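Local coordinates for protein cellulase (PDB 6UI3) that probably cleaves internal beta-1,4 links of cellulose and related plant polysaccharides as the family 5 catalytic domain of a longer, broad-specificity endoglucanase, at residues Asn72-Asp75 with Asp81-Tyr84; Thr6-Met11 with Val91-Leu96; Val179-Gly184 with Pro215-Ser220; Lys21-Gly26 with Tyr101-Ile106. All coordinates share one frame; numbering follows the deposited sequence.

Interaction 1 of 4, residues Asn72-Asp75 with Asp81-Tyr84; sequences NYID and DPAY
N72 and D81 meet where the loop after strand 62-65 of this (beta/alpha)8 barrel turns into helix 82-96, and the contact illustrates how an N-cap can be braced from outside its own helix. The backbone supplies one cross-link: D81 N donates to N72 O at 2.9 Å. As the N-cap residue, D81 in turn receives A83 N on OD1 (2.9 Å), the donor lying above the carboxylate plane. The other carboxylate oxygen, OD2, is tied across the gap by a water that donates both to it and to N72 OD1, each at 2.7 Å.

Stacking is the second kind of interaction. With CG anti to its carbonyl carbon (chi1 -77°), N72 lays its amide on one face of the Y84 ring, the two planes only 6° apart, while its CB makes an off-centre CH-pi contact with the same ring. Y84 OH reaches past the stack to R68 O.

Apolar contact is slight and lies near the surface. I74 meets D81 with its CG2 branch, 3.5 Å from D81 CA, and CD1 comes loosely toward P82. In the stack, N72 ND2 sits 3.4 Å above the centre of the Y84 ring.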
loop_
_atom_site.group_PDB
_atom_site.type_symbol
_atom_site.label_atom_id
_atom_site.label_comp_id
_atom_site.label_asym_id
_atom_site.label_seq_id
_atom_site.Cartn_x
_atom_site.Cartn_y
_atom_site.Cartn_z
ATOM N N ASN A 72 10.607 17.286 -3.366
ATOM C CA ASN A 72 10.794 17.532 -4.791
ATOM C C ASN A 72 9.836 18.573 -5.343
ATOM O O ASN A 72 9.493 18.555 -6.538
ATOM C CB ASN A 72 10.732 16.229 -5.572
ATOM C CG ASN A 72 11.988 15.459 -5.434
ATOM O OD1 ASN A 72 12.949 15.700 -6.161
ATOM N ND2 ASN A 72 12.033 14.556 -4.464
ATOM N N TYR A 73 9.434 19.523 -4.518
ATOM C CA TYR A 73 8.678 20.674 -4.999
ATOM C C TYR A 73 9.652 21.741 -5.489
ATOM O O TYR A 73 10.627 22.070 -4.810
ATOM C CB TYR A 73 7.815 21.252 -3.886
ATOM C CG TYR A 73 6.720 20.346 -3.323
ATOM C CD1 TYR A 73 6.119 19.340 -4.073
ATOM C CD2 TYR A 73 6.266 20.542 -2.027
ATOM C CE1 TYR A 73 5.096 18.562 -3.531
ATOM C CE2 TYR A 73 5.262 19.764 -1.488
ATOM C CZ TYR A 73 4.677 18.777 -2.246
ATOM O OH TYR A 73 3.665 17.979 -1.754
ATOM N N ILE A 74 9.356 22.320 -6.652
ATOM C CA ILE A 74 10.270 23.274 -7.290
ATOM C C ILE A 74 9.879 24.725 -7.063
ATOM O O ILE A 74 10.580 25.627 -7.540
ATOM C CB ILE A 74 10.417 22.970 -8.794
ATOM C CG1 ILE A 74 9.116 23.259 -9.551
ATOM C CG2 ILE A 74 10.883 21.550 -8.964
ATOM C CD1 ILE A 74 9.210 22.995 -11.039
ATOM N N ASP A 75 8.767 24.979 -6.393
ATOM C CA ASP A 75 8.287 26.323 -6.125
ATOM C C ASP A 75 7.559 26.268 -4.793
ATOM O O ASP A 75 7.676 25.289 -4.047
ATOM C CB ASP A 75 7.447 26.824 -7.313
ATOM C CG ASP A 75 6.199 25.982 -7.560
ATOM O OD1 ASP A 75 5.800 25.190 -6.672
ATOM O OD2 ASP A 75 5.618 26.109 -8.668
ATOM N N ASP A 81 8.846 18.444 -9.339
ATOM C CA ASP A 81 9.921 18.428 -10.328
ATOM C C ASP A 81 9.638 17.395 -11.404
ATOM O O ASP A 81 9.498 16.207 -11.081
ATOM C CB ASP A 81 11.207 18.060 -9.585
ATOM C CG ASP A 81 12.449 18.163 -10.445
ATOM O OD1 ASP A 81 12.344 18.192 -11.683
ATOM O OD2 ASP A 81 13.552 18.180 -9.859
ATOM N N PRO A 82 9.585 17.778 -12.683
ATOM C CA PRO A 82 9.393 16.775 -13.748
ATOM C C PRO A 82 10.384 15.626 -13.706
ATOM O O PRO A 82 10.042 14.507 -14.106
ATOM C CB PRO A 82 9.502 17.609 -15.034
ATOM C CG PRO A 82 8.966 18.978 -14.603
ATOM C CD PRO A 82 9.555 19.153 -13.217
ATOM N N ALA A 83 11.614 15.867 -13.259
ATOM C CA ALA A 83 12.589 14.786 -13.195
ATOM C C ALA A 83 12.211 13.746 -12.149
ATOM O O ALA A 83 12.460 12.552 -12.334
ATOM C CB ALA A 83 13.971 15.352 -12.876
ATOM N N TYR A 84 11.591 14.172 -11.054
ATOM C CA TYR A 84 11.166 13.228 -10.027
ATOM C C TYR A 84 9.917 12.475 -10.470
ATOM O O TYR A 84 9.831 11.251 -10.301
ATOM C CB TYR A 84 10.905 13.956 -8.711
ATOM C CG TYR A 84 10.716 13.030 -7.534
ATOM C CD1 TYR A 84 11.779 12.273 -7.066
ATOM C CD2 TYR A 84 9.490 12.920 -6.883
ATOM C CE1 TYR A 84 11.640 11.426 -5.968
ATOM C CE2 TYR A 84 9.342 12.082 -5.784
ATOM C CZ TYR A 84 10.424 11.350 -5.335
ATOM O OH TYR A 84 10.319 10.503 -4.253
HETATM O O HOH W 1 13.743 18.126 -7.184
#

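Interaction 2 of 4, residues Thr6-Met11 with Val91-Leu96; sequences THPTEM and VVNYAL
N93 OD1 faces H7 from helix 82-96 of the TIM barrel, 3.3 Å from H7 CB. The amide is gripped at both ends, since N93 OD1 accepts a hydrogen bond from Y5 OH, just ahead of the contact in the N-terminal segment, and N93 ND2 is hydrogen-bonded to Y141 OH in the loop that leads into strand 145-148. This double bonding should fix which way the amide is turned.

H7 meets N93 with the root of its side chain, CB. Its CG stands between the backbone N and the carbonyl carbon (chi1 67°), which swings the imidazole away from the helix; there it stacks on Y141 and bonds through NE2 to D140 OD1. The contact with the helix is left to CB, with H7 CA farther back at 3.8 Å from N93 OD1.

P8 supplies the apolar half. Its ring lies obliquely against L96, a buried residue at the end of the helix, and turns its CG and CD carbons to it. The segment 6-11 thus runs as an irregular strip between the end of helix 82-96 and the loop before strand 145-148. Backbone hydrogen bonds (P8 with S142, E10 with D143) hold it to that loop, while H7 and P8 make side-chain contact with the helix, a case of a terminal extension fitted to a barrel by two different means. L96 CB is 3.9 Å from both P8 CG and P8 CD, and L96 CD1 lies 4.1 Å from the same two ring carbons.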
loop_
_atom_site.group_PDB
_atom_site.type_symbol
_atom_site.label_atom_id
_atom_site.label_comp_id
_atom_site.label_asym_id
_atom_site.label_seq_id
_atom_site.Cartn_x
_atom_site.Cartn_y
_atom_site.Cartn_z
ATOM N N THR A 6 6.556 0.844 -24.873
ATOM C CA THR A 6 5.709 1.984 -24.557
ATOM C C THR A 6 4.742 1.556 -23.467
ATOM O O THR A 6 4.327 0.394 -23.397
ATOM C CB THR A 6 4.947 2.492 -25.786
ATOM O OG1 THR A 6 4.110 1.450 -26.298
ATOM C CG2 THR A 6 5.922 2.938 -26.867
ATOM N N HIS A 7 4.387 2.494 -22.599
ATOM C CA HIS A 7 3.555 2.133 -21.473
ATOM C C HIS A 7 2.172 1.691 -21.950
ATOM O O HIS A 7 1.653 2.194 -22.949
ATOM C CB HIS A 7 3.454 3.285 -20.474
ATOM C CG HIS A 7 2.729 4.492 -20.982
ATOM N ND1 HIS A 7 3.380 5.611 -21.454
ATOM C CD2 HIS A 7 1.406 4.786 -21.013
ATOM C CE1 HIS A 7 2.489 6.525 -21.797
ATOM N NE2 HIS A 7 1.284 6.054 -21.522
ATOM N N PRO A 8 1.558 0.739 -21.253
ATOM C CA PRO A 8 0.232 0.280 -21.671
ATOM C C PRO A 8 -0.832 1.322 -21.377
ATOM O O PRO A 8 -0.729 2.111 -20.426
ATOM C CB PRO A 8 0.018 -0.981 -20.829
ATOM C CG PRO A 8 0.803 -0.727 -19.601
ATOM C CD PRO A 8 2.029 0.016 -20.059
ATOM N N THR A 9 -1.893 1.268 -22.178
ATOM C CA THR A 9 -3.027 2.170 -22.063
ATOM C C THR A 9 -4.356 1.448 -21.890
ATOM O O THR A 9 -5.386 2.114 -21.756
ATOM C CB THR A 9 -3.107 3.049 -23.315
ATOM O OG1 THR A 9 -3.220 2.208 -24.473
ATOM C CG2 THR A 9 -1.860 3.909 -23.480
ATOM N N GLU A 10 -4.365 0.114 -21.871
ATOM C CA GLU A 10 -5.611 -0.644 -21.901
ATOM C C GLU A 10 -6.499 -0.316 -20.710
ATOM O O GLU A 10 -6.075 -0.398 -19.555
ATOM C CB GLU A 10 -5.306 -2.147 -21.870
ATOM C CG GLU A 10 -6.557 -3.034 -21.827
ATOM C CD GLU A 10 -6.249 -4.520 -21.682
ATOM O OE1 GLU A 10 -5.484 -4.907 -20.769
ATOM O OE2 GLU A 10 -6.787 -5.304 -22.491
ATOM N N MET A 11 -7.759 -0.028 -20.991
ATOM C CA MET A 11 -8.766 0.183 -19.958
ATOM C C MET A 11 -9.873 -0.836 -20.201
ATOM O O MET A 11 -10.676 -0.692 -21.128
ATOM C CB MET A 11 -9.288 1.615 -19.996
ATOM C CG MET A 11 -10.459 1.896 -19.056
ATOM S SD MET A 11 -10.210 1.360 -17.355
ATOM C CE MET A 11 -8.947 2.472 -16.797
ATOM N N VAL A 91 9.757 3.701 -12.604
ATOM C CA VAL A 91 9.551 2.571 -11.696
ATOM C C VAL A 91 8.177 1.937 -11.902
ATOM O O VAL A 91 8.056 0.706 -11.922
ATOM C CB VAL A 91 9.807 3.009 -10.243
ATOM C CG1 VAL A 91 9.484 1.880 -9.281
ATOM C CG2 VAL A 91 11.243 3.470 -10.062
ATOM N N VAL A 92 7.129 2.750 -12.087
ATOM C CA VAL A 92 5.816 2.214 -12.452
ATOM C C VAL A 92 5.960 1.277 -13.642
ATOM O O VAL A 92 5.394 0.177 -13.669
ATOM C CB VAL A 92 4.822 3.351 -12.747
ATOM C CG1 VAL A 92 3.580 2.849 -13.480
ATOM C CG2 VAL A 92 4.411 4.036 -11.446
ATOM N N ASN A 93 6.718 1.714 -14.649
ATOM C CA ASN A 93 6.859 0.926 -15.865
ATOM C C ASN A 93 7.695 -0.331 -15.687
ATOM O O ASN A 93 7.547 -1.251 -16.492
ATOM C CB ASN A 93 7.334 1.826 -16.994
ATOM C CG ASN A 93 6.192 2.609 -17.598
ATOM O OD1 ASN A 93 5.195 2.027 -18.010
ATOM N ND2 ASN A 93 6.324 3.911 -17.660
ATOM N N TYR A 94 8.546 -0.421 -14.662
ATOM C CA TYR A 94 9.174 -1.707 -14.376
ATOM C C TYR A 94 8.109 -2.755 -14.066
ATOM O O TYR A 94 8.249 -3.931 -14.429
ATOM C CB TYR A 94 10.124 -1.613 -13.183
ATOM C CG TYR A 94 11.341 -0.716 -13.318
ATOM C CD1 TYR A 94 11.863 -0.362 -14.554
ATOM C CD2 TYR A 94 11.986 -0.239 -12.177
ATOM C CE1 TYR A 94 12.994 0.463 -14.647
ATOM C CE2 TYR A 94 13.101 0.579 -12.259
ATOM C CZ TYR A 94 13.595 0.929 -13.489
ATOM O OH TYR A 94 14.711 1.745 -13.582
ATOM N N ALA A 95 7.044 -2.342 -13.367
ATOM C CA ALA A 95 5.937 -3.239 -13.055
ATOM C C ALA A 95 5.043 -3.450 -14.267
ATOM O O ALA A 95 4.730 -4.586 -14.625
ATOM C CB ALA A 95 5.111 -2.671 -11.901
ATOM N N LEU A 96 4.637 -2.365 -14.920
ATOM C CA LEU A 96 3.682 -2.511 -16.006
ATOM C C LEU A 96 4.276 -3.284 -17.183
ATOM O O LEU A 96 3.543 -3.996 -17.879
ATOM C CB LEU A 96 3.179 -1.149 -16.479
ATOM C CG LEU A 96 2.403 -0.299 -15.477
ATOM C CD1 LEU A 96 1.955 1.013 -16.102
ATOM C CD2 LEU A 96 1.210 -1.063 -14.905
#

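Interaction 3 of 4, residues Val179-Gly184 with Pro215-Ser220; sequences VIRATG and PNVAVS
R181, near the end of helix 163-182, reaches N216, just ahead of strand 217-222, so that a barrel helix is joined to the strand after the one it directly precedes. Its CB already points toward the other segment. From there CG goes anti to the carbonyl carbon (chi1 -61°), and the chain bends at chi2 (-66°) before running out straight through chi3. NE forms a salt bridge with D214 OD2, and NH1 is shared by two backbone carbonyls, R190 O and N187 O.

NH2 makes the closest approach to the 215-220 segment: N216 O lies 3.0 Å from it, at the edge of the guanidinium and in its plane. N216 CB is 3.6 Å from the same nitrogen and N216 ND2 3.9 Å, while the amide plane of N216 is within 2° of that of the guanidinium. V217 CG1 approaches NH2 obliquely at 4.4 Å.

D214 also receives N216 N on its other carboxylate oxygen, so one carboxylate bridges R181 and the backbone of N216. Carbonyls and a carboxylate spread around the rim of the guanidinium should hold it against rotation, and the acidic partner probably offsets its charge in this partly buried place.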
loop_
_atom_site.group_PDB
_atom_site.type_symbol
_atom_site.label_atom_id
_atom_site.label_comp_id
_atom_site.label_asym_id
_atom_site.label_seq_id
_atom_site.Cartn_x
_atom_site.Cartn_y
_atom_site.Cartn_z
ATOM N N VAL A 179 -11.471 14.768 -7.551
ATOM C CA VAL A 179 -10.388 15.500 -8.210
ATOM C C VAL A 179 -9.700 14.608 -9.238
ATOM O O VAL A 179 -9.464 15.004 -10.382
ATOM C CB VAL A 179 -9.393 16.045 -7.169
ATOM C CG1 VAL A 179 -8.056 16.375 -7.827
ATOM C CG2 VAL A 179 -9.971 17.263 -6.476
ATOM N N ILE A 180 -9.386 13.372 -8.850
ATOM C CA ILE A 180 -8.780 12.421 -9.781
ATOM C C ILE A 180 -9.724 12.128 -10.946
ATOM O O ILE A 180 -9.314 12.156 -12.115
ATOM C CB ILE A 180 -8.363 11.136 -9.042
ATOM C CG1 ILE A 180 -7.213 11.426 -8.064
ATOM C CG2 ILE A 180 -7.972 10.027 -10.032
ATOM C CD1 ILE A 180 -6.985 10.370 -7.015
ATOM N N ARG A 181 -11.002 11.860 -10.658
ATOM C CA ARG A 181 -11.941 11.500 -11.724
ATOM C C ARG A 181 -12.037 12.607 -12.771
ATOM O O ARG A 181 -12.122 12.338 -13.974
ATOM C CB ARG A 181 -13.346 11.237 -11.161
ATOM C CG ARG A 181 -13.497 10.106 -10.161
ATOM C CD ARG A 181 -13.222 8.802 -10.800
ATOM N NE ARG A 181 -13.344 7.696 -9.855
ATOM C CZ ARG A 181 -12.610 6.598 -9.911
ATOM N NH1 ARG A 181 -11.697 6.457 -10.859
ATOM N NH2 ARG A 181 -12.782 5.647 -9.007
ATOM N N ALA A 182 -12.048 13.866 -12.329
ATOM C CA ALA A 182 -12.297 14.978 -13.234
ATOM C C ALA A 182 -11.138 15.223 -14.187
ATOM O O ALA A 182 -11.326 15.883 -15.211
ATOM C CB ALA A 182 -12.611 16.241 -12.429
ATOM N N THR A 183 -9.942 14.707 -13.890
ATOM C CA THR A 183 -8.835 14.839 -14.838
ATOM C C THR A 183 -9.084 14.017 -16.093
ATOM O O THR A 183 -8.453 14.270 -17.122
ATOM C CB THR A 183 -7.477 14.481 -14.218
ATOM O OG1 THR A 183 -7.437 13.089 -13.872
ATOM C CG2 THR A 183 -7.175 15.351 -12.996
ATOM N N GLY A 184 -9.971 13.036 -16.014
ATOM C CA GLY A 184 -10.529 12.404 -17.185
ATOM C C GLY A 184 -9.725 11.250 -17.750
ATOM O O GLY A 184 -8.863 10.639 -17.105
ATOM N N PRO A 215 -18.304 4.564 -7.008
ATOM C CA PRO A 215 -18.529 3.113 -7.086
ATOM C C PRO A 215 -17.290 2.300 -7.427
ATOM O O PRO A 215 -17.417 1.074 -7.575
ATOM C CB PRO A 215 -19.544 3.008 -8.229
ATOM C CG PRO A 215 -19.129 4.141 -9.156
ATOM C CD PRO A 215 -18.814 5.265 -8.204
ATOM N N ASN A 216 -16.133 2.931 -7.577
ATOM C CA ASN A 216 -14.913 2.279 -8.044
ATOM C C ASN A 216 -13.737 2.604 -7.143
ATOM O O ASN A 216 -12.684 3.063 -7.587
ATOM C CB ASN A 216 -14.674 2.666 -9.495
ATOM C CG ASN A 216 -13.574 1.870 -10.137
ATOM O OD1 ASN A 216 -13.210 0.781 -9.683
ATOM N ND2 ASN A 216 -13.038 2.405 -11.224
ATOM N N VAL A 217 -13.919 2.343 -5.852
ATOM C CA VAL A 217 -12.871 2.501 -4.857
ATOM C C VAL A 217 -12.715 1.215 -4.056
ATOM O O VAL A 217 -13.631 0.394 -3.945
ATOM C CB VAL A 217 -13.119 3.699 -3.904
ATOM C CG1 VAL A 217 -13.118 5.019 -4.660
ATOM C CG2 VAL A 217 -14.438 3.552 -3.139
ATOM N N ALA A 218 -11.539 1.065 -3.466
ATOM C CA ALA A 218 -11.255 -0.016 -2.538
ATOM C C ALA A 218 -10.717 0.575 -1.244
ATOM O O ALA A 218 -10.051 1.614 -1.265
ATOM C CB ALA A 218 -10.199 -0.972 -3.104
ATOM N N VAL A 219 -10.998 -0.076 -0.116
ATOM C CA VAL A 219 -10.467 0.382 1.167
ATOM C C VAL A 219 -9.059 -0.162 1.350
ATOM O O VAL A 219 -8.800 -1.350 1.113
ATOM C CB VAL A 219 -11.396 -0.019 2.323
ATOM C CG1 VAL A 219 -10.782 0.358 3.671
ATOM C CG2 VAL A 219 -12.760 0.639 2.157
ATOM N N SER A 220 -8.144 0.718 1.749
ATOM C CA SER A 220 -6.749 0.388 2.015
ATOM C C SER A 220 -6.552 0.126 3.504
ATOM O O SER A 220 -6.828 0.999 4.332
ATOM C CB SER A 220 -5.878 1.569 1.600
ATOM O OG SER A 220 -4.540 1.350 2.017
#

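Interaction 4 of 4, residues Lys21-Gly26 with Tyr101-Ile106; sequences KDMKIG and YAIVNI
At the end of the barrel where its parallel strands begin, the link between helix 16-21 and strand 25-29 meets Y101, the first residue of strand 101-105: M23 covers one face of the Y101 ring and D22 meets its hydroxyl edge. The pair exemplifies how one tyrosine can be held by its face and its hydroxyl at once. M23 CG sits almost squarely over the ring in a CH-pi contact, 4.2 Å from the centroid. M23 SD lies higher above the same face, 5.5 Å from the centroid, a Met-aromatic contact at some distance. A bend about the CG-SD bond (chi3 68°) carries M23 CE to I103 CD1 at 4.0 Å; I146 of the neighbouring strand 145-148 touches both M23 and Y101.

The hydroxyl is the polar part. Y101 OH donates to D22 OD2 at 2.6 Å, using the anti lone pair of that oxygen, and the carboxylate stands nearly upright to the ring, the planes 80° apart. R12 NH2 also bonds to the tyrosine oxygen, while R12 NH1 makes only a long, weak ion pair with D22.

On the other oxygen of the carboxylate, K24 closes a salt bridge. Its NZ reaches D22 OD1 (3.0 Å) from above the carboxylate plane and D22 O at 2.9 Å.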
loop_
_atom_site.group_PDB
_atom_site.type_symbol
_atom_site.label_atom_id
_atom_site.label_comp_id
_atom_site.label_asym_id
_atom_site.label_seq_id
_atom_site.Cartn_x
_atom_site.Cartn_y
_atom_site.Cartn_z
ATOM N N LYS A 21 -10.112 -8.589 -7.614
ATOM C CA LYS A 21 -9.991 -10.036 -7.758
ATOM C C LYS A 21 -8.775 -10.417 -8.592
ATOM O O LYS A 21 -8.186 -11.481 -8.372
ATOM C CB LYS A 21 -11.276 -10.579 -8.386
ATOM C CG LYS A 21 -11.279 -12.081 -8.653
ATOM C CD LYS A 21 -12.688 -12.597 -8.981
ATOM C CE LYS A 21 -13.270 -12.008 -10.275
ATOM N NZ LYS A 21 -12.670 -12.569 -11.527
ATOM N N ASP A 22 -8.386 -9.568 -9.550
ATOM C CA ASP A 22 -7.278 -9.867 -10.454
ATOM C C ASP A 22 -5.904 -9.537 -9.869
ATOM O O ASP A 22 -4.896 -9.892 -10.488
ATOM C CB ASP A 22 -7.478 -9.093 -11.766
ATOM C CG ASP A 22 -6.661 -9.650 -12.904
ATOM O OD1 ASP A 22 -6.721 -10.870 -13.132
ATOM O OD2 ASP A 22 -5.979 -8.851 -13.577
ATOM N N MET A 23 -5.826 -8.901 -8.692
ATOM C CA MET A 23 -4.545 -8.388 -8.189
ATOM C C MET A 23 -3.617 -9.474 -7.640
ATOM O O MET A 23 -2.391 -9.350 -7.759
ATOM C CB MET A 23 -4.806 -7.326 -7.123
ATOM C CG MET A 23 -5.298 -6.030 -7.702
ATOM S SD MET A 23 -5.767 -4.787 -6.493
ATOM C CE MET A 23 -4.198 -4.380 -5.751
ATOM N N LYS A 24 -4.153 -10.494 -7.001
ATOM C CA LYS A 24 -3.396 -11.721 -6.556
ATOM C C LYS A 24 -2.379 -11.367 -5.461
ATOM O O LYS A 24 -2.727 -10.642 -4.518
ATOM C CB LYS A 24 -2.856 -12.482 -7.735
ATOM C CG LYS A 24 -3.928 -12.756 -8.782
ATOM C CD LYS A 24 -3.414 -13.607 -9.926
ATOM C CE LYS A 24 -4.423 -13.685 -11.063
ATOM N NZ LYS A 24 -4.444 -12.441 -11.883
ATOM N N ILE A 25 -1.139 -11.900 -5.511
ATOM C CA ILE A 25 -0.104 -11.749 -4.480
ATOM C C ILE A 25 0.723 -10.500 -4.770
ATOM O O ILE A 25 1.153 -10.313 -5.919
ATOM C CB ILE A 25 0.801 -13.005 -4.484
ATOM C CG1 ILE A 25 -0.032 -14.279 -4.304
ATOM C CG2 ILE A 25 1.891 -12.902 -3.416
ATOM C CD1 ILE A 25 0.749 -15.560 -4.497
ATOM N N GLY A 26 1.017 -9.692 -3.752
ATOM C CA GLY A 26 1.702 -8.436 -3.962
ATOM C C GLY A 26 2.847 -8.152 -3.001
ATOM O O GLY A 26 3.155 -8.930 -2.089
ATOM N N TYR A 101 0.289 -5.166 -11.688
ATOM C CA TYR A 101 -0.323 -3.968 -11.138
ATOM C C TYR A 101 0.739 -3.125 -10.447
ATOM O O TYR A 101 1.707 -3.643 -9.871
ATOM C CB TYR A 101 -1.433 -4.332 -10.142
ATOM C CG TYR A 101 -2.643 -4.889 -10.845
ATOM C CD1 TYR A 101 -2.766 -6.240 -11.090
ATOM C CD2 TYR A 101 -3.639 -4.039 -11.320
ATOM C CE1 TYR A 101 -3.847 -6.743 -11.771
ATOM C CE2 TYR A 101 -4.724 -4.531 -11.999
ATOM C CZ TYR A 101 -4.821 -5.870 -12.230
ATOM O OH TYR A 101 -5.902 -6.332 -12.924
ATOM N N ALA A 102 0.555 -1.809 -10.511
ATOM C CA ALA A 102 1.412 -0.836 -9.850
ATOM C C ALA A 102 0.536 0.141 -9.091
ATOM O O ALA A 102 -0.401 0.706 -9.667
ATOM C CB ALA A 102 2.222 -0.056 -10.882
ATOM N N ILE A 103 0.836 0.357 -7.811
ATOM C CA ILE A 103 0.089 1.301 -6.971
ATOM C C ILE A 103 1.024 2.458 -6.655
ATOM O O ILE A 103 2.124 2.234 -6.143
ATOM C CB ILE A 103 -0.401 0.640 -5.668
ATOM C CG1 ILE A 103 -1.387 -0.496 -5.964
ATOM C CG2 ILE A 103 -1.036 1.679 -4.733
ATOM C CD1 ILE A 103 -1.509 -1.506 -4.842
ATOM N N VAL A 104 0.590 3.693 -6.931
ATOM C CA VAL A 104 1.319 4.909 -6.567
ATOM C C VAL A 104 0.507 5.665 -5.521
ATOM O O VAL A 104 -0.720 5.745 -5.617
ATOM C CB VAL A 104 1.553 5.790 -7.811
ATOM C CG1 VAL A 104 2.143 7.153 -7.422
ATOM C CG2 VAL A 104 2.478 5.126 -8.796
ATOM N N ASN A 105 1.195 6.244 -4.531
ATOM C CA ASN A 105 0.517 6.913 -3.428
ATOM C C ASN A 105 1.225 8.228 -3.092
ATOM O O ASN A 105 2.102 8.696 -3.814
ATOM C CB ASN A 105 0.411 5.973 -2.213
ATOM C CG ASN A 105 1.737 5.745 -1.508
ATOM O OD1 ASN A 105 2.762 6.323 -1.875
ATOM N ND2 ASN A 105 1.726 4.875 -0.489
ATOM N N ILE A 106 0.776 8.836 -1.989
ATOM C CA ILE A 106 1.506 9.851 -1.236
ATOM C C ILE A 106 1.874 9.205 0.091
ATOM O O ILE A 106 0.995 8.686 0.785
ATOM C CB ILE A 106 0.638 11.109 -1.011
ATOM C CG1 ILE A 106 0.238 11.747 -2.348
ATOM C CG2 ILE A 106 1.374 12.095 -0.100
ATOM C CD1 ILE A 106 -0.645 12.985 -2.208
#

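Burial rises from interaction 1, at the surface, through interactions 2 and 3, partly buried, to interaction 4, close to the centre of the chain. The chemistry shifts with it: outside, water, a helix cap and an amide stack; inside, sulfur and aliphatic packing on a tyrosine whose hydroxyl is bonded to a carboxylate. Interactions 1 and 2 share helix 82-96, one at its start and the other at its end, with centres about 22 Å apart. Interactions 2 and 4 touch directly, V92 CG2 lying 3.5 Å from V104 CG2 where the helix packs on strand 101-105. Interaction 3 reaches the same barrel sheet through strand 217-222, relying on a charged side chain.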